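Local atomic coordinates of putative isocitrate dehydrogenase, NAD-dependent (Methylococcus capsulatus, PDB entry 6LKY), a protein that binds NAD and, judging from its family, probably catalyses the NAD-dependent oxidative decarboxylation of isocitrate with the help of magnesium. Residues Q36-E44 / L69-V80. The protein carries 1 engineered substitution. Sequence-based numbering, arbitrary orientation. Where two conformers were deposited one is given.
Sequences QSAGMAAVE and LTTPVGGGYRSV. With NAD (nicotinamide-adenine-dinucleotide), chain C.
Tyr77 meets the start of helix 39-46 with the CE2 side and phenol end of its ring, where Met40 and Val43 both approach obliquely, neither squarely over a face nor in the ring plane. One face is taken by its own loop, with Pro72 CD 3.5 Å above the ring plane and displaced toward the rim. Across the contact, Val43 CG2 lies 3.8 Å from Tyr77 CE2, and Met40 CE comes within 3.5 Å of Tyr77 OH. Met40 gets there because CG is anti to the backbone N (chi1 -163°) and the chain then bends twice, at chi2 and chi3, which brings the methyl against both the phenol oxygen and Thr70 CG2. The far end of the ring is held in place: Tyr77 OH donates to Thr70 O at 2.7 Å, from above the carbonyl plane and not along a lone pair. Replacing the tyrosine by an alanine would probably leave Thr70 O without this donor and open a gap beside Met40 and Val43. Nearby, Ala38 CB packs on Leu69 CD1 at 3.7 Å, with Val80 CG1 adding a looser contact to the same methyl. Gly39 has a positive phi, which favours glycine. Asp10 joins the segments indirectly, its OD2 accepting from both Met40 N and Thr70 N. On the cofactor side, Thr71 N donates to NAD O3D at 3.0 Å, and O3D in turn donates to Thr71 O; Thr70 OG1 pairs with Ser265. The direct interface is thus apolar packing around an internally bonded phenol, while several backbone polar groups of 69-80 are used by the phenol, by Asp10 and by the ribose, consistent with a helix start that buttresses the nicotinamide-side wall of the NAD pocket.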
ATOM      1  N   GLN A  36     -17.915   4.326 -27.994  1.00 34.03           N
ATOM      2  CA  GLN A  36     -18.958   3.834 -27.102  1.00 32.78           C
ATOM      3  C   GLN A  36     -18.863   4.573 -25.774  1.00 27.67           C
ATOM      4  O   GLN A  36     -17.835   5.170 -25.452  1.00 41.02           O
ATOM      5  CB  GLN A  36     -18.829   2.323 -26.878  1.00 29.78           C
ATOM      6  CG  GLN A  36     -18.860   1.509 -28.129  1.00 30.40           C
ATOM      7  CD  GLN A  36     -20.238   1.457 -28.738  1.00 39.73           C
ATOM      8  OE1 GLN A  36     -21.229   1.789 -28.086  1.00 32.41           O
ATOM      9  NE2 GLN A  36     -20.311   1.036 -29.998  1.00 33.64           N
ATOM     10  N   SER A  37     -19.927   4.496 -24.981  1.00 32.71           N
ATOM     11  CA  SER A  37     -20.034   5.247 -23.734  1.00 32.94           C
ATOM     12  C   SER A  37     -20.040   4.310 -22.525  1.00 33.42           C
ATOM     13  O   SER A  37     -20.635   3.229 -22.572  1.00 27.28           O
ATOM     14  CB  SER A  37     -21.305   6.096 -23.750  1.00 29.54           C
ATOM     15  OG  SER A  37     -21.478   6.815 -22.553  1.00 42.11           O
ATOM     16  N   ALA A  38     -19.428   4.753 -21.423  1.00 25.03           N
ATOM     17  CA  ALA A  38     -19.402   3.963 -20.194  1.00 26.54           C
ATOM     18  C   ALA A  38     -19.189   4.894 -19.012  1.00 27.16           C
ATOM     19  O   ALA A  38     -18.772   6.044 -19.175  1.00 27.76           O
ATOM     20  CB  ALA A  38     -18.299   2.889 -20.238  1.00 21.86           C
ATOM     21  N   GLY A  39     -19.468   4.376 -17.810  1.00 25.35           N
ATOM     22  CA  GLY A  39     -19.235   5.140 -16.595  1.00 19.97           C
ATOM     23  C   GLY A  39     -20.277   6.232 -16.403  1.00 21.58           C
ATOM     24  O   GLY A  39     -21.413   6.131 -16.871  1.00 22.78           O
ATOM     25  N   MET A  40     -19.866   7.300 -15.713  1.00 24.58           N
ATOM     26  CA  MET A  40     -20.808   8.363 -15.362  1.00 29.41           C
ATOM     27  C   MET A  40     -21.371   9.035 -16.608  1.00 31.68           C
ATOM     28  O   MET A  40     -22.569   9.351 -16.669  1.00 30.35           O
ATOM     29  CB  MET A  40     -20.128   9.391 -14.451  1.00 27.93           C
ATOM     30  CG  MET A  40     -21.078  10.323 -13.680  1.00 35.67           C
ATOM     31  SD  MET A  40     -22.283   9.489 -12.595  1.00 48.29           S
ATOM     32  CE  MET A  40     -21.229   8.947 -11.241  1.00 42.60           C
ATOM     33  N   ALA A  41     -20.537   9.205 -17.636  1.00 27.01           N
ATOM     34  CA  ALA A  41     -21.032   9.766 -18.885  1.00 29.48           C
ATOM     35  C   ALA A  41     -22.217   8.960 -19.395  1.00 28.88           C
ATOM     36  O   ALA A  41     -23.265   9.533 -19.735  1.00 29.88           O
ATOM     37  CB  ALA A  41     -19.906   9.818 -19.925  1.00 24.37           C
ATOM     38  N   ALA A  42     -22.113   7.622 -19.345  1.00 24.68           N
ATOM     39  CA  ALA A  42     -23.214   6.804 -19.838  1.00 29.47           C
ATOM     40  C   ALA A  42     -24.431   6.926 -18.930  1.00 30.73           C
ATOM     41  O   ALA A  42     -25.571   7.014 -19.418  1.00 32.23           O
ATOM     42  CB  ALA A  42     -22.769   5.345 -19.984  1.00 26.47           C
ATOM     43  N   VAL A  43     -24.209   7.037 -17.617  1.00 26.03           N
ATOM     44  CA  VAL A  43     -25.334   7.261 -16.716  1.00 26.51           C
ATOM     45  C   VAL A  43     -26.059   8.540 -17.102  1.00 33.66           C
ATOM     46  O   VAL A  43     -27.295   8.590 -17.124  1.00 31.50           O
ATOM     47  CB  VAL A  43     -24.871   7.313 -15.249  1.00 30.13           C
ATOM     48  CG1 VAL A  43     -25.997   7.881 -14.361  1.00 26.90           C
ATOM     49  CG2 VAL A  43     -24.468   5.926 -14.759  1.00 25.11           C
ATOM     50  N   GLU A  44     -25.303   9.593 -17.416  1.00 29.14           N
ATOM     51  CA  GLU A  44     -25.948  10.861 -17.722  1.00 35.02           C
ATOM     52  C   GLU A  44     -26.636  10.812 -19.075  1.00 34.97           C
ATOM     53  O   GLU A  44     -27.674  11.458 -19.262  1.00 36.18           O
ATOM     54  CB  GLU A  44     -24.930  11.995 -17.651  1.00 35.09           C
ATOM     55  CG  GLU A  44     -24.579  12.363 -16.211  1.00 37.98           C
ATOM     56  CD  GLU A  44     -23.355  13.254 -16.110  1.00 56.45           C
ATOM     57  OE1 GLU A  44     -22.659  13.444 -17.137  1.00 51.01           O
ATOM     58  OE2 GLU A  44     -23.090  13.757 -14.994  1.00 57.33           O
ATOM     59  N   LEU A  69     -12.886   5.795 -15.769  0.86 22.96           N
ATOM     60  CA  LEU A  69     -14.311   5.747 -15.474  0.86 24.71           C
ATOM     61  C   LEU A  69     -14.525   6.014 -13.992  0.86 26.76           C
ATOM     62  O   LEU A  69     -13.884   5.382 -13.146  0.86 27.38           O
ATOM     63  CB  LEU A  69     -14.902   4.398 -15.886  0.86 22.30           C
ATOM     64  CG  LEU A  69     -14.818   4.148 -17.398  0.86 26.93           C
ATOM     65  CD1 LEU A  69     -15.464   2.817 -17.794  0.86 26.71           C
ATOM     66  CD2 LEU A  69     -15.476   5.300 -18.144  0.86 24.12           C
ATOM     67  N   THR A  70     -15.412   6.962 -13.686  1.00 25.58           N
ATOM     68  CA  THR A  70     -15.751   7.274 -12.296  1.00 23.86           C
ATOM     69  C   THR A  70     -16.515   6.118 -11.648  1.00 23.11           C
ATOM     70  O   THR A  70     -17.465   5.590 -12.232  1.00 24.97           O
ATOM     71  CB  THR A  70     -16.600   8.549 -12.252  1.00 24.62           C
ATOM     72  OG1 THR A  70     -15.768   9.681 -12.535  1.00 29.30           O
ATOM     73  CG2 THR A  70     -17.304   8.728 -10.886  1.00 22.38           C
ATOM     74  N   THR A  71     -16.113   5.727 -10.434  1.00 25.10           N
ATOM     75  CA  THR A  71     -16.903   4.812  -9.618  1.00 23.79           C
ATOM     76  C   THR A  71     -17.350   5.514  -8.342  1.00 25.65           C
ATOM     77  O   THR A  71     -16.501   6.043  -7.613  1.00 29.83           O
ATOM     78  CB  THR A  71     -16.089   3.542  -9.266  1.00 23.53           C
ATOM     79  OG1 THR A  71     -15.672   2.898 -10.476  1.00 26.77           O
ATOM     80  CG2 THR A  71     -16.910   2.556  -8.399  1.00 19.35           C
ATOM     81  N   PRO A  72     -18.647   5.527  -8.024  1.00 23.04           N
ATOM     82  CA  PRO A  72     -19.100   6.192  -6.791  1.00 25.69           C
ATOM     83  C   PRO A  72     -18.656   5.452  -5.532  1.00 26.15           C
ATOM     84  O   PRO A  72     -18.511   4.224  -5.508  1.00 23.03           O
ATOM     85  CB  PRO A  72     -20.632   6.205  -6.915  1.00 21.93           C
ATOM     86  CG  PRO A  72     -20.963   5.614  -8.266  1.00 26.31           C
ATOM     87  CD  PRO A  72     -19.747   4.918  -8.789  1.00 22.00           C
ATOM     88  N   VAL A  73     -18.436   6.235  -4.478  1.00 23.13           N
ATOM     89  CA  VAL A  73     -17.934   5.754  -3.198  1.00 29.06           C
ATOM     90  C   VAL A  73     -19.102   5.511  -2.250  1.00 33.55           C
ATOM     91  O   VAL A  73     -20.024   6.335  -2.156  1.00 37.13           O
ATOM     92  CB  VAL A  73     -16.924   6.748  -2.596  1.00 34.05           C
ATOM     93  CG1 VAL A  73     -15.761   6.953  -3.553  1.00 23.67           C
ATOM     94  CG2 VAL A  73     -17.587   8.076  -2.310  1.00 37.45           C
ATOM     95  N   GLY A  74     -19.087   4.359  -1.578  1.00 30.23           N
ATOM     96  CA  GLY A  74     -20.020   4.075  -0.504  1.00 30.95           C
ATOM     97  C   GLY A  74     -21.371   3.580  -0.963  1.00 32.70           C
ATOM     98  O   GLY A  74     -22.208   3.234  -0.119  1.00 35.80           O
ATOM     99  N   GLY A  75     -21.618   3.583  -2.264  1.00 31.42           N
ATOM    100  CA  GLY A  75     -22.902   3.179  -2.805  1.00 32.04           C
ATOM    101  C   GLY A  75     -22.865   3.375  -4.303  1.00 28.03           C
ATOM    102  O   GLY A  75     -21.791   3.555  -4.885  1.00 22.81           O
ATOM    103  N   GLY A  76     -24.041   3.405  -4.923  1.00 26.58           N
ATOM    104  CA  GLY A  76     -24.078   3.557  -6.366  1.00 23.37           C
ATOM    105  C   GLY A  76     -23.605   2.298  -7.089  1.00 26.75           C
ATOM    106  O   GLY A  76     -23.363   1.244  -6.494  1.00 25.21           O
ATOM    107  N   TYR A  77     -23.463   2.434  -8.406  1.00 22.22           N
ATOM    108  CA  TYR A  77     -23.165   1.284  -9.250  1.00 27.11           C
ATOM    109  C   TYR A  77     -21.762   0.737  -8.969  1.00 24.11           C
ATOM    110  O   TYR A  77     -20.861   1.465  -8.531  1.00 20.38           O
ATOM    111  CB  TYR A  77     -23.316   1.661 -10.732  1.00 20.48           C
ATOM    112  CG  TYR A  77     -22.459   2.819 -11.214  1.00 25.78           C
ATOM    113  CD1 TYR A  77     -21.143   2.611 -11.613  1.00 26.63           C
ATOM    114  CD2 TYR A  77     -22.972   4.117 -11.306  1.00 22.36           C
ATOM    115  CE1 TYR A  77     -20.347   3.660 -12.071  1.00 25.28           C
ATOM    116  CE2 TYR A  77     -22.177   5.185 -11.770  1.00 24.05           C
ATOM    117  CZ  TYR A  77     -20.867   4.946 -12.150  1.00 26.60           C
ATOM    118  OH  TYR A  77     -20.063   5.977 -12.616  1.00 22.95           O
ATOM    119  N   ARG A  78     -21.595  -0.567  -9.186  0.62 22.03           N
ATOM    120  CA  ARG A  78     -20.278  -1.179  -9.087  0.62 24.23           C
ATOM    121  C   ARG A  78     -19.378  -0.650 -10.199  0.62 23.93           C
ATOM    122  O   ARG A  78     -19.843  -0.284 -11.281  0.62 22.19           O
ATOM    123  CB  ARG A  78     -20.375  -2.709  -9.179  0.62 25.23           C
ATOM    124  CG  ARG A  78     -21.188  -3.379  -8.076  0.62 29.28           C
ATOM    125  CD  ARG A  78     -20.308  -3.877  -6.916  0.62 24.93           C
ATOM    126  NE  ARG A  78     -21.051  -3.915  -5.663  0.62 21.49           N
ATOM    127  CZ  ARG A  78     -20.490  -3.973  -4.458  0.62 30.19           C
ATOM    128  NH1 ARG A  78     -21.239  -3.993  -3.364  0.62 19.09           N
ATOM    129  NH2 ARG A  78     -19.170  -4.020  -4.344  0.62 29.70           N
ATOM    130  N   SER A  79     -18.077  -0.602  -9.914  1.00 22.40           N
ATOM    131  CA  SER A  79     -17.081  -0.129 -10.874  1.00 21.89           C
ATOM    132  C   SER A  79     -17.294  -0.743 -12.251  1.00 21.65           C
ATOM    133  O   SER A  79     -17.300  -1.969 -12.404  1.00 18.92           O
ATOM    134  CB  SER A  79     -15.672  -0.474 -10.373  1.00 19.96           C
ATOM    135  OG  SER A  79     -14.694  -0.222 -11.379  1.00 22.10           O
ATOM    136  N   VAL A  80     -17.453   0.119 -13.257  1.00 20.70           N
ATOM    137  CA  VAL A  80     -17.511  -0.362 -14.632  1.00 25.72           C
ATOM    138  C   VAL A  80     -16.153  -0.906 -15.071  1.00 24.66           C
ATOM    139  O   VAL A  80     -16.082  -1.827 -15.894  1.00 23.85           O
ATOM    140  CB  VAL A  80     -18.011   0.767 -15.558  1.00 25.26           C
ATOM    141  CG1 VAL A  80     -18.099   0.277 -17.008  1.00 20.87           C
ATOM    142  CG2 VAL A  80     -19.369   1.282 -15.067  1.00 19.31           C
TER
HETATM  143  PA  NAD C 501      -7.476  10.034  -9.402  1.00 28.31           P
HETATM  144  O1A NAD C 501      -8.646  10.418 -10.275  1.00 26.13           O
HETATM  145  O2A NAD C 501      -6.505   9.176 -10.153  1.00 28.02           O
HETATM  146  O5B NAD C 501      -6.800  11.361  -8.817  1.00 27.75           O
HETATM  147  C5B NAD C 501      -5.728  11.227  -7.888  1.00 29.52           C
HETATM  148  C4B NAD C 501      -4.837  12.449  -7.989  1.00 34.17           C
HETATM  149  O4B NAD C 501      -4.047  12.296  -9.185  1.00 29.16           O
HETATM  150  C3B NAD C 501      -5.689  13.705  -8.127  1.00 27.47           C
HETATM  151  O3B NAD C 501      -5.136  14.771  -7.370  1.00 35.01           O
HETATM  152  C2B NAD C 501      -5.624  14.007  -9.616  1.00 32.21           C
HETATM  153  O2B NAD C 501      -5.766  15.399  -9.941  1.00 34.14           O
HETATM  154  C1B NAD C 501      -4.289  13.411 -10.042  1.00 25.05           C
HETATM  155  N9A NAD C 501      -4.499  13.041 -11.434  1.00 29.08           N
HETATM  156  C8A NAD C 501      -4.702  11.624 -11.790  1.00 28.48           C
HETATM  157  N7A NAD C 501      -4.634  11.758 -13.258  1.00 25.48           N
HETATM  158  C5A NAD C 501      -3.401  12.513 -13.460  1.00 32.06           C
HETATM  159  C6A NAD C 501      -3.460  13.333 -14.736  1.00 25.57           C
HETATM  160  N6A NAD C 501      -3.327  12.428 -15.889  1.00 25.00           N
HETATM  161  N1A NAD C 501      -2.322  14.265 -14.710  1.00 28.51           N
HETATM  162  C2A NAD C 501      -2.364  15.245 -13.607  1.00 30.51           C
HETATM  163  N3A NAD C 501      -3.405  14.917 -12.630  1.00 33.03           N
HETATM  164  C4A NAD C 501      -3.406  13.491 -12.311  1.00 32.69           C
HETATM  165  O3  NAD C 501      -7.960   9.162  -8.144  1.00 25.92           O
HETATM  166  PN  NAD C 501      -9.204   9.479  -7.195  1.00 22.18           P
HETATM  167  O1N NAD C 501      -9.461  10.939  -6.995  1.00 21.93           O
HETATM  168  O2N NAD C 501      -8.904   8.761  -5.888  1.00 26.91           O
HETATM  169  O5D NAD C 501     -10.491   8.822  -7.899  1.00 23.39           O
HETATM  170  C5D NAD C 501     -11.297   9.593  -8.806  1.00 22.79           C
HETATM  171  C4D NAD C 501     -12.242   8.662  -9.556  1.00 24.53           C
HETATM  172  O4D NAD C 501     -11.540   7.888 -10.544  1.00 23.45           O
HETATM  173  C3D NAD C 501     -12.925   7.679  -8.603  1.00 24.28           C
HETATM  174  O3D NAD C 501     -14.314   7.669  -8.920  1.00 22.16           O
HETATM  175  C2D NAD C 501     -12.286   6.349  -8.956  1.00 22.63           C
HETATM  176  O2D NAD C 501     -13.149   5.226  -8.787  1.00 21.40           O
HETATM  177  C1D NAD C 501     -11.944   6.511 -10.431  1.00 25.10           C
HETATM  178  N1N NAD C 501     -10.931   5.490 -10.797  1.00 26.09           N
HETATM  179  C2N NAD C 501     -10.808   5.269 -12.232  1.00 24.77           C
HETATM  180  C3N NAD C 501      -9.909   4.065 -12.391  1.00 29.98           C
HETATM  181  C7N NAD C 501     -10.014   3.400 -13.768  1.00 28.19           C
HETATM  182  O7N NAD C 501      -8.758   2.918 -14.228  1.00 38.03           O
HETATM  183  N7N NAD C 501     -10.673   4.274 -14.735  1.00 17.60           N
HETATM  184  C4N NAD C 501      -8.482   4.299 -11.921  1.00 24.63           C
HETATM  185  C5N NAD C 501      -8.429   4.952 -10.554  1.00 24.98           C
HETATM  186  C6N NAD C 501      -9.656   5.743 -10.089  1.00 24.58           C